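PDB 3CNN: putative uncharacterized protein from Thermotoga maritima, which binds GTP and probably acts as a GTPase that associates with 23S rRNA and is needed for a late step of 50S ribosomal subunit assembly. Local coordinates for residues D30-F35 / V243-P248; I50-K55 / R77-H82; R98-L103 / N144-L149. One frame throughout, in Å; residues are numbered along the deposited sequence.

Contacts 2 and 3 both pair parallel strands of the sheet in the GTP-binding domain, their centres about 18 Å apart; contact 1 joins the loop after strand 24-30 to the C-terminal tail, with its centre about 12 Å from that of contact 2. These two touch: Ala31 N lies 2.9 Å from Asn54 O, a probable hydrogen bond, and the methyl of Ala31 rests on Leu53. Contact 2 holds Asn54 and Lys55, which bind GTP directly. Arg32 of contact 1 stays about 7 Å from the nucleotide and Leu103 of contact 3 about 12 Å, nearest atoms of side chain and ligand. Contacts 1 and 3 are remote, their centres about 29 Å apart.

Contact 1 (D30-F35 / V243-P248); sequences DARAPF and VSFERP
Arg32 and Phe245 lie side by side and point the same way, the arginine standing on a type I turn (Asp30 to Ala33) overlapped by an Asx turn at Asp30, the phenylalanine belonging to the C-terminal tail that runs past it. Arg32 CB sits 3.7 Å from CD2 of the Phe245 ring, and further out CE2 of that ring comes over one face of the guanidinium, the two planes inclined by 51°. An aromatic ring suits this place because it covers both the methylenes and the flat charged end. The guanidinium is turned by a bend at chi3 (-67°) so that its edge meets Asp30: NE donates to OD1 at 2.9 Å and NH2 to OD2, a side-on, two-pronged salt bridge. OD1 also accepts from Arg32 N, which closes the Asx turn. With NH1 and NH2 bonded in addition to the carbonyls of Val235 and Ala236, at the C-terminal end of helix 224-236, the buried charge is held flat from several directions.

The carbonyl of Arg32 is shared by two successive tail amides, Phe245 N at 2.8 Å and the more distant Glu246 N at 3.2 Å. On another flank, a water donates to Ala31 O and also pairs with Ser244 OG, a small hydroxyl that additionally receives Asp60 N.

Glu246 slides past Pro34 in the opposite direction, CG passing Pro34 CD at 4.0 Å. Its long chain, extended beyond CG, suits the span to the backbone of Phe35 and Ala36: OE1 forms a salt bridge with Lys167, while OE2 takes the amide of Ala36. The same OE2 receives a weak bond from Phe35 N, 2.9 Å away but bent to 125° at the hydrogen, and touches Ala33 CB at 3.4 Å.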
loop_
_atom_site.group_PDB
_atom_site.type_symbol
_atom_site.label_atom_id
_atom_site.label_comp_id
_atom_site.label_asym_id
_atom_site.label_seq_id
_atom_site.Cartn_x
_atom_site.Cartn_y
_atom_site.Cartn_z
ATOM N N ASP A 30 1.422 1.851 2.162
ATOM C CA ASP A 30 2.353 1.976 1.056
ATOM C C ASP A 30 3.018 3.329 1.283
ATOM O O ASP A 30 2.326 4.322 1.495
ATOM C CB ASP A 30 1.606 1.876 -0.288
ATOM C CG ASP A 30 2.542 1.646 -1.482
ATOM O OD1 ASP A 30 3.541 2.361 -1.611
ATOM O OD2 ASP A 30 2.285 0.753 -2.319
ATOM N N ALA A 31 4.352 3.363 1.317
ATOM C CA ALA A 31 5.099 4.629 1.555
ATOM C C ALA A 31 4.853 5.671 0.471
ATOM O O ALA A 31 5.019 6.876 0.706
ATOM C CB ALA A 31 6.621 4.367 1.705
ATOM N N ARG A 32 4.468 5.203 -0.715
ATOM C CA ARG A 32 4.184 6.088 -1.866
ATOM C C ARG A 32 2.908 6.879 -1.655
ATOM O O ARG A 32 2.741 7.962 -2.207
ATOM C CB ARG A 32 4.087 5.278 -3.161
ATOM C CG ARG A 32 5.346 4.486 -3.488
ATOM C CD ARG A 32 5.173 3.572 -4.677
ATOM N NE ARG A 32 4.236 2.465 -4.427
ATOM C CZ ARG A 32 3.776 1.666 -5.380
ATOM N NH1 ARG A 32 4.181 1.852 -6.630
ATOM N NH2 ARG A 32 2.932 0.678 -5.096
ATOM N N ALA A 33 2.000 6.333 -0.854
ATOM C CA ALA A 33 0.742 6.996 -0.579
ATOM C C ALA A 33 0.297 6.685 0.860
ATOM O O ALA A 33 -0.607 5.880 1.056
ATOM C CB ALA A 33 -0.332 6.568 -1.618
ATOM N N PRO A 34 0.968 7.296 1.869
ATOM C CA PRO A 34 0.644 7.060 3.280
ATOM C C PRO A 34 -0.744 7.496 3.768
ATOM O O PRO A 34 -1.247 6.887 4.723
ATOM C CB PRO A 34 1.763 7.800 4.030
ATOM C CG PRO A 34 2.879 7.883 3.020
ATOM C CD PRO A 34 2.150 8.169 1.753
ATOM N N PHE A 35 -1.351 8.518 3.148
ATOM C CA PHE A 35 -2.726 8.911 3.481
ATOM C C PHE A 35 -3.770 7.996 2.836
ATOM O O PHE A 35 -4.638 7.442 3.523
ATOM C CB PHE A 35 -3.015 10.354 3.079
ATOM C CG PHE A 35 -2.508 11.380 4.050
ATOM C CD1 PHE A 35 -2.377 11.087 5.412
ATOM C CD2 PHE A 35 -2.190 12.661 3.609
ATOM C CE1 PHE A 35 -1.909 12.055 6.310
ATOM C CE2 PHE A 35 -1.731 13.637 4.498
ATOM C CZ PHE A 35 -1.589 13.337 5.843
ATOM N N VAL A 243 8.784 6.173 -7.652
ATOM C CA VAL A 243 7.838 7.281 -7.673
ATOM C C VAL A 243 6.897 7.199 -6.452
ATOM O O VAL A 243 6.362 6.127 -6.171
ATOM C CB VAL A 243 7.000 7.198 -8.991
ATOM C CG1 VAL A 243 5.858 8.168 -8.992
ATOM C CG2 VAL A 243 7.886 7.437 -10.203
ATOM N N SER A 244 6.710 8.321 -5.743
ATOM C CA SER A 244 5.646 8.467 -4.722
ATOM C C SER A 244 4.500 9.351 -5.231
ATOM O O SER A 244 4.692 10.173 -6.127
ATOM C CB SER A 244 6.194 8.987 -3.384
ATOM O OG SER A 244 7.169 8.096 -2.873
ATOM N N PHE A 245 3.312 9.175 -4.661
ATOM C CA PHE A 245 2.091 9.726 -5.249
ATOM C C PHE A 245 1.482 10.772 -4.360
ATOM O O PHE A 245 0.563 11.477 -4.763
ATOM C CB PHE A 245 1.087 8.608 -5.542
ATOM C CG PHE A 245 1.679 7.467 -6.330
ATOM C CD1 PHE A 245 2.242 7.693 -7.591
ATOM C CD2 PHE A 245 1.716 6.188 -5.795
ATOM C CE1 PHE A 245 2.805 6.654 -8.321
ATOM C CE2 PHE A 245 2.275 5.139 -6.507
ATOM C CZ PHE A 245 2.826 5.372 -7.782
ATOM N N GLU A 246 2.000 10.879 -3.143
ATOM C CA GLU A 246 1.617 11.989 -2.291
ATOM C C GLU A 246 2.719 12.397 -1.304
ATOM O O GLU A 246 3.606 11.590 -0.955
ATOM C CB GLU A 246 0.238 11.760 -1.626
ATOM C CG GLU A 246 0.151 10.641 -0.623
ATOM C CD GLU A 246 -1.283 10.251 -0.274
ATOM O OE1 GLU A 246 -2.253 11.003 -0.534
ATOM O OE2 GLU A 246 -1.449 9.157 0.274
ATOM N N ARG A 247 2.639 13.664 -0.890
ATOM C CA ARG A 247 3.633 14.351 -0.068
ATOM C C ARG A 247 2.899 15.002 1.102
ATOM O O ARG A 247 1.745 15.378 0.951
ATOM C CB ARG A 247 4.354 15.407 -0.915
ATOM C CG ARG A 247 5.537 14.837 -1.653
ATOM C CD ARG A 247 5.675 15.271 -3.111
ATOM N NE ARG A 247 6.580 14.328 -3.779
ATOM C CZ ARG A 247 6.208 13.343 -4.603
ATOM N NH1 ARG A 247 4.926 13.171 -4.934
ATOM N NH2 ARG A 247 7.135 12.534 -5.114
ATOM N N PRO A 248 3.541 15.112 2.285
ATOM C CA PRO A 248 2.777 15.686 3.409
ATOM C C PRO A 248 2.361 17.157 3.196
ATOM O O PRO A 248 1.354 17.594 3.759
ATOM C CB PRO A 248 3.720 15.538 4.612
ATOM C CG PRO A 248 4.860 14.667 4.144
ATOM C CD PRO A 248 4.919 14.741 2.662
HETATM O O HOH W 1 7.158 8.199 -0.187
#

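Contact 2 (I50-K55 / R77-H82); sequences IILLNK and RVITTH. With GTP (guanosine-5'-triphosphate), chain B.
One face of the Arg77 guanidinium is covered by Ile50, whose CD1 stands 3.5 Å above its plane toward the rim. The extended arginine brings its nitrogens to Glu48, through a salt bridge from NH1, and to the carbonyl of Leu94, through NH2. A second flat group is the guanine of GTP, met by the NKxD motif of the GTPase fold that begins with Asn54 and Lys55. The lysine chain, extended beyond CG, runs across one face of the purine, with CG 3.4 Å from C6, and its NZ donates to Asn109 O; an unbranched chain is well suited to lying flat on a base. At the base's edge His82 CA approaches O6 at 3.2 Å. Asn54 ND2 lies near N7 and donates to Thr110 O, tying this motif to the P-loop region.

Behind the site, strands 48-54 and 78-80 run parallel, joined through helix 61-73 as a beta-alpha-beta unit. The backbone ladder alternates: Ile51 N to Arg77 O, Ile79 N to Ile51 O, Leu53 N to Ile79 O at 2.8 Å, and Thr81 N to Leu53 O.

Ile51, Val78 and Thr80, all beta-branched, share the face toward helix 61-73 with Leu53: Ile51 and Val78 meet through their CG2 methyls, Leu53 CD1 reaches Val78 CG2 at 4.0 Å, and Thr80 CG2 rests on Leu53 CB. On the reverse face, Ile79 CD1 packs 3.6 Å from Leu52 CG. Ile79 has CG1 between backbone N and carbonyl carbon (chi1 58°), which swings its long branch over toward the neighbouring strand. The tightest carbon pair follows at the strand end, where Thr81 CG2 presses against Leu52 CD2 at 3.3 Å.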
loop_
_atom_site.group_PDB
_atom_site.type_symbol
_atom_site.label_atom_id
_atom_site.label_comp_id
_atom_site.label_asym_id
_atom_site.label_seq_id
_atom_site.Cartn_x
_atom_site.Cartn_y
_atom_site.Cartn_z
ATOM N N ILE A 50 1.427 0.671 15.419
ATOM C CA ILE A 50 2.648 1.004 14.673
ATOM C C ILE A 50 2.281 1.287 13.204
ATOM O O ILE A 50 1.657 0.443 12.551
ATOM C CB ILE A 50 3.689 -0.160 14.709
ATOM C CG1 ILE A 50 4.031 -0.560 16.157
ATOM C CG2 ILE A 50 4.975 0.213 13.957
ATOM C CD1 ILE A 50 4.801 -1.886 16.275
ATOM N N ILE A 51 2.654 2.465 12.693
ATOM C CA ILE A 51 2.512 2.738 11.255
ATOM C C ILE A 51 3.734 2.221 10.524
ATOM O O ILE A 51 4.856 2.687 10.741
ATOM C CB ILE A 51 2.233 4.229 10.906
ATOM C CG1 ILE A 51 0.845 4.648 11.430
ATOM C CG2 ILE A 51 2.305 4.444 9.376
ATOM C CD1 ILE A 51 0.668 6.134 11.647
ATOM N N LEU A 52 3.508 1.233 9.673
ATOM C CA LEU A 52 4.571 0.652 8.904
ATOM C C LEU A 52 4.459 1.170 7.465
ATOM O O LEU A 52 3.445 0.933 6.796
ATOM C CB LEU A 52 4.482 -0.876 8.990
ATOM C CG LEU A 52 5.630 -1.720 8.434
ATOM C CD1 LEU A 52 5.477 -3.181 8.839
ATOM C CD2 LEU A 52 5.707 -1.612 6.912
ATOM N N LEU A 53 5.475 1.923 7.023
ATOM C CA LEU A 53 5.548 2.426 5.649
ATOM C C LEU A 53 6.291 1.446 4.767
ATOM O O LEU A 53 7.523 1.435 4.716
ATOM C CB LEU A 53 6.170 3.813 5.572
ATOM C CG LEU A 53 5.450 4.906 6.359
ATOM C CD1 LEU A 53 6.213 6.191 6.238
ATOM C CD2 LEU A 53 3.991 5.088 5.894
ATOM N N ASN A 54 5.519 0.623 4.064
ATOM C CA ASN A 54 6.066 -0.469 3.287
ATOM C C ASN A 54 6.479 -0.044 1.864
ATOM O O ASN A 54 6.092 1.020 1.393
ATOM C CB ASN A 54 5.047 -1.614 3.255
ATOM C CG ASN A 54 5.683 -2.943 3.009
ATOM O OD1 ASN A 54 6.818 -3.156 3.376
ATOM N ND2 ASN A 54 4.951 -3.849 2.396
ATOM N N LYS A 55 7.290 -0.881 1.221
ATOM C CA LYS A 55 7.677 -0.749 -0.183
ATOM C C LYS A 55 8.537 0.487 -0.444
ATOM O O LYS A 55 8.358 1.155 -1.471
ATOM C CB LYS A 55 6.439 -0.734 -1.100
ATOM C CG LYS A 55 5.534 -1.948 -0.993
ATOM C CD LYS A 55 4.479 -1.933 -2.101
ATOM C CE LYS A 55 3.623 -3.183 -2.097
ATOM N NZ LYS A 55 2.428 -3.080 -2.991
ATOM N N ARG A 77 4.009 6.308 16.372
ATOM C CA ARG A 77 4.975 5.243 16.163
ATOM C C ARG A 77 4.981 4.886 14.665
ATOM O O ARG A 77 4.004 4.365 14.125
ATOM C CB ARG A 77 4.617 4.039 17.039
ATOM C CG ARG A 77 5.716 2.996 17.226
ATOM C CD ARG A 77 5.390 2.078 18.419
ATOM N NE ARG A 77 6.203 0.858 18.449
ATOM C CZ ARG A 77 5.964 -0.197 19.239
ATOM N NH1 ARG A 77 4.930 -0.205 20.070
ATOM N NH2 ARG A 77 6.754 -1.260 19.193
ATOM N N VAL A 78 6.088 5.190 13.998
ATOM C CA VAL A 78 6.226 4.901 12.582
ATOM C C VAL A 78 7.573 4.260 12.246
ATOM O O VAL A 78 8.611 4.676 12.769
ATOM C CB VAL A 78 5.982 6.178 11.731
ATOM C CG1 VAL A 78 6.983 7.281 12.094
ATOM C CG2 VAL A 78 6.051 5.866 10.262
ATOM N N ILE A 79 7.537 3.255 11.367
ATOM C CA ILE A 79 8.745 2.658 10.778
ATOM C C ILE A 79 8.618 2.529 9.248
ATOM O O ILE A 79 7.521 2.678 8.699
ATOM C CB ILE A 79 9.064 1.263 11.376
ATOM C CG1 ILE A 79 7.881 0.315 11.171
ATOM C CG2 ILE A 79 9.438 1.381 12.856
ATOM C CD1 ILE A 79 8.276 -1.105 10.832
ATOM N N THR A 80 9.747 2.273 8.578
ATOM C CA THR A 80 9.779 2.018 7.137
ATOM C C THR A 80 10.505 0.703 6.850
ATOM O O THR A 80 11.446 0.344 7.567
ATOM C CB THR A 80 10.498 3.149 6.338
ATOM O OG1 THR A 80 11.910 3.078 6.551
ATOM C CG2 THR A 80 9.982 4.558 6.714
ATOM N N THR A 81 10.080 -0.010 5.806
ATOM C CA THR A 81 10.695 -1.291 5.437
ATOM C C THR A 81 10.289 -1.695 4.028
ATOM O O THR A 81 9.579 -0.964 3.363
ATOM C CB THR A 81 10.328 -2.405 6.453
ATOM O OG1 THR A 81 11.034 -3.619 6.150
ATOM C CG2 THR A 81 8.825 -2.660 6.464
ATOM N N HIS A 82 10.755 -2.863 3.586
ATOM C CA HIS A 82 10.398 -3.447 2.295
ATOM C C HIS A 82 10.732 -4.949 2.292
ATOM O O HIS A 82 11.481 -5.409 3.134
ATOM C CB HIS A 82 11.113 -2.716 1.146
ATOM C CG HIS A 82 12.606 -2.847 1.175
ATOM N ND1 HIS A 82 13.290 -3.770 0.410
ATOM C CD2 HIS A 82 13.548 -2.168 1.875
ATOM C CE1 HIS A 82 14.586 -3.660 0.648
ATOM N NE2 HIS A 82 14.767 -2.696 1.530
HETATM P PG GTP B . -3.944 -8.534 -0.229
HETATM O O1G GTP B . -4.590 -7.814 0.958
HETATM O O2G GTP B . -4.674 -8.137 -1.505
HETATM O O3G GTP B . -4.043 -10.049 -0.113
HETATM O O3B GTP B . -2.375 -8.175 -0.412
HETATM P PB GTP B . -1.304 -8.128 0.793
HETATM O O1B GTP B . -1.560 -6.909 1.650
HETATM O O2B GTP B . -1.329 -9.400 1.604
HETATM O O3A GTP B . 0.040 -7.880 -0.012
HETATM P PA GTP B . 1.041 -8.920 -0.671
HETATM O O1A GTP B . 2.125 -9.240 0.327
HETATM O O2A GTP B . 0.404 -10.125 -1.301
HETATM O "O5'" GTP B . 1.719 -7.960 -1.771
HETATM C "C5'" GTP B . 1.095 -7.642 -2.996
HETATM C "C4'" GTP B . 2.203 -7.435 -4.015
HETATM O "O4'" GTP B . 3.143 -6.512 -3.506
HETATM C "C3'" GTP B . 2.970 -8.709 -4.281
HETATM O "O3'" GTP B . 3.217 -8.791 -5.669
HETATM C "C2'" GTP B . 4.264 -8.536 -3.519
HETATM O "O2'" GTP B . 5.301 -9.208 -4.184
HETATM C "C1'" GTP B . 4.455 -7.033 -3.536
HETATM N N9 GTP B . 5.223 -6.463 -2.401
HETATM C C8 GTP B . 5.012 -6.665 -1.048
HETATM N N7 GTP B . 5.926 -5.941 -0.371
HETATM C C5 GTP B . 6.727 -5.292 -1.258
HETATM C C6 GTP B . 7.805 -4.424 -1.101
HETATM O O6 GTP B . 8.213 -4.129 0.027
HETATM N N1 GTP B . 8.430 -3.894 -2.222
HETATM C C2 GTP B . 7.976 -4.235 -3.487
HETATM N N2 GTP B . 8.566 -3.738 -4.565
HETATM N N3 GTP B . 6.899 -5.091 -3.629
HETATM C C4 GTP B . 6.288 -5.611 -2.536
#

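Contact 3 (R98-L103 / N144-L149); sequences RLARVL and NGVKIL
Strand residues 101-103 and 147-149 run parallel, their axes 4.6 Å apart at 26°, joined by hydrogen bonds from Lys147 N to Ala100 O, Val102 N to Lys147 O at 2.9 Å and Leu149 N to Val102 O. Arg101 and Lys147 project together from one face, pointing the same way. The methylene CD of Lys147 lies over one face of the Arg101 guanidinium, and CE comes 3.7 Å from NH2. Long aliphatic stems suit this rim position, since they pack while the like charges, NH2 and NZ, stay 4.4 Å apart; Trp139 of strand 139-141 touches both chains.

These are core strands of the P-loop GTPase fold: 101-106 leads to the P-loop, and 147-154 carries Gly153, another GTP-binding residue, near its end. Here that P-loop follows the NKxD motif in sequence, the circularly permuted order of this family.

The opposite face carries compact, beta-branched residues. Val102 CB meets Ile148 CG1 at 3.9 Å, and Phe96 and Val26 also touch Val102. Before the strands begin, Val146 has CG1 anti to its own nitrogen (chi1 161°), which lays that methyl against Ala100 CB at 4.0 Å. Further back, one water donates to both Arg98 O and Asn144 O. At the inner end, the side chains of Leu103 and Leu149 cross, their CD1 methyls 3.9 Å apart.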
loop_
_atom_site.group_PDB
_atom_site.type_symbol
_atom_site.label_atom_id
_atom_site.label_comp_id
_atom_site.label_asym_id
_atom_site.label_seq_id
_atom_site.Cartn_x
_atom_site.Cartn_y
_atom_site.Cartn_z
ATOM N N ARG A 98 6.905 -7.326 25.373
ATOM C CA ARG A 98 6.853 -8.753 25.716
ATOM C C ARG A 98 5.436 -9.349 25.706
ATOM O O ARG A 98 5.249 -10.518 25.366
ATOM C CB ARG A 98 7.547 -9.019 27.066
ATOM C CG ARG A 98 6.684 -8.786 28.305
ATOM C CD ARG A 98 7.522 -8.316 29.480
ATOM N NE ARG A 98 6.825 -8.473 30.755
ATOM C CZ ARG A 98 7.408 -8.349 31.944
ATOM N NH1 ARG A 98 6.699 -8.519 33.059
ATOM N NH2 ARG A 98 8.709 -8.067 32.019
ATOM N N LEU A 99 4.445 -8.541 26.063
ATOM C CA LEU A 99 3.065 -9.023 26.138
ATOM C C LEU A 99 2.269 -8.795 24.860
ATOM O O LEU A 99 1.049 -8.984 24.859
ATOM C CB LEU A 99 2.320 -8.376 27.318
ATOM C CG LEU A 99 2.664 -8.785 28.755
ATOM C CD1 LEU A 99 1.717 -8.053 29.705
ATOM C CD2 LEU A 99 2.575 -10.304 28.967
ATOM N N ALA A 100 2.952 -8.396 23.784
ATOM C CA ALA A 100 2.289 -8.067 22.514
ATOM C C ALA A 100 1.526 -9.248 21.935
ATOM O O ALA A 100 2.066 -10.346 21.800
ATOM C CB ALA A 100 3.289 -7.553 21.498
ATOM N N ARG A 101 0.254 -9.009 21.626
ATOM C CA ARG A 101 -0.507 -9.870 20.735
ATOM C C ARG A 101 -0.873 -8.989 19.533
ATOM O O ARG A 101 -1.528 -7.964 19.690
ATOM C CB ARG A 101 -1.750 -10.428 21.439
ATOM C CG ARG A 101 -1.446 -11.182 22.740
ATOM C CD ARG A 101 -2.729 -11.512 23.540
ATOM N NE ARG A 101 -2.982 -12.963 23.682
ATOM C CZ ARG A 101 -2.265 -13.803 24.446
ATOM N NH1 ARG A 101 -1.212 -13.379 25.154
ATOM N NH2 ARG A 101 -2.601 -15.094 24.497
ATOM N N VAL A 102 -0.433 -9.376 18.341
ATOM C CA VAL A 102 -0.371 -8.436 17.220
ATOM C C VAL A 102 -1.282 -8.798 16.047
ATOM O O VAL A 102 -1.330 -9.948 15.606
ATOM C CB VAL A 102 1.087 -8.264 16.704
ATOM C CG1 VAL A 102 1.147 -7.341 15.473
ATOM C CG2 VAL A 102 2.014 -7.765 17.818
ATOM N N LEU A 103 -1.990 -7.790 15.542
ATOM C CA LEU A 103 -2.712 -7.907 14.276
ATOM C C LEU A 103 -2.005 -7.102 13.187
ATOM O O LEU A 103 -1.664 -5.936 13.380
ATOM C CB LEU A 103 -4.186 -7.481 14.431
ATOM C CG LEU A 103 -5.068 -7.375 13.176
ATOM C CD1 LEU A 103 -5.391 -8.706 12.542
ATOM C CD2 LEU A 103 -6.341 -6.623 13.488
ATOM N N ASN A 144 10.754 -14.838 21.378
ATOM C CA ASN A 144 10.634 -14.230 22.700
ATOM C C ASN A 144 9.211 -14.286 23.287
ATOM O O ASN A 144 8.908 -13.612 24.273
ATOM C CB ASN A 144 11.155 -12.783 22.653
ATOM C CG ASN A 144 10.281 -11.854 21.795
ATOM O OD1 ASN A 144 10.523 -10.654 21.747
ATOM N ND2 ASN A 144 9.269 -12.401 21.131
ATOM N N GLY A 145 8.342 -15.077 22.661
ATOM C CA GLY A 145 6.960 -15.259 23.124
ATOM C C GLY A 145 5.868 -14.399 22.498
ATOM O O GLY A 145 4.672 -14.713 22.643
ATOM N N VAL A 146 6.264 -13.314 21.821
ATOM C CA VAL A 146 5.308 -12.386 21.189
ATOM C C VAL A 146 4.440 -13.156 20.208
ATOM O O VAL A 146 4.931 -13.999 19.460
ATOM C CB VAL A 146 6.016 -11.198 20.494
ATOM C CG1 VAL A 146 5.089 -10.502 19.463
ATOM C CG2 VAL A 146 6.542 -10.201 21.535
ATOM N N LYS A 147 3.140 -12.895 20.250
ATOM C CA LYS A 147 2.189 -13.604 19.389
ATOM C C LYS A 147 1.720 -12.694 18.252
ATOM O O LYS A 147 1.503 -11.495 18.456
ATOM C CB LYS A 147 0.975 -14.078 20.197
ATOM C CG LYS A 147 1.107 -15.428 20.846
ATOM C CD LYS A 147 -0.094 -15.697 21.752
ATOM C CE LYS A 147 0.151 -16.862 22.696
ATOM N NZ LYS A 147 1.376 -16.675 23.561
ATOM N N ILE A 148 1.557 -13.274 17.066
ATOM C CA ILE A 148 1.059 -12.544 15.895
ATOM C C ILE A 148 0.050 -13.418 15.175
ATOM O O ILE A 148 0.341 -14.573 14.888
ATOM C CB ILE A 148 2.224 -12.129 14.921
ATOM C CG1 ILE A 148 3.303 -11.321 15.666
ATOM C CG2 ILE A 148 1.677 -11.345 13.690
ATOM C CD1 ILE A 148 4.610 -11.192 14.954
ATOM N N LEU A 149 -1.144 -12.886 14.901
ATOM C CA LEU A 149 -2.148 -13.643 14.141
ATOM C C LEU A 149 -1.560 -13.947 12.771
ATOM O O LEU A 149 -0.877 -13.099 12.196
ATOM C CB LEU A 149 -3.474 -12.870 14.019
ATOM C CG LEU A 149 -4.279 -12.634 15.313
ATOM C CD1 LEU A 149 -5.374 -11.589 15.138
ATOM C CD2 LEU A 149 -4.861 -13.941 15.899
HETATM O O HOH W 2 6.602 -12.561 25.424
#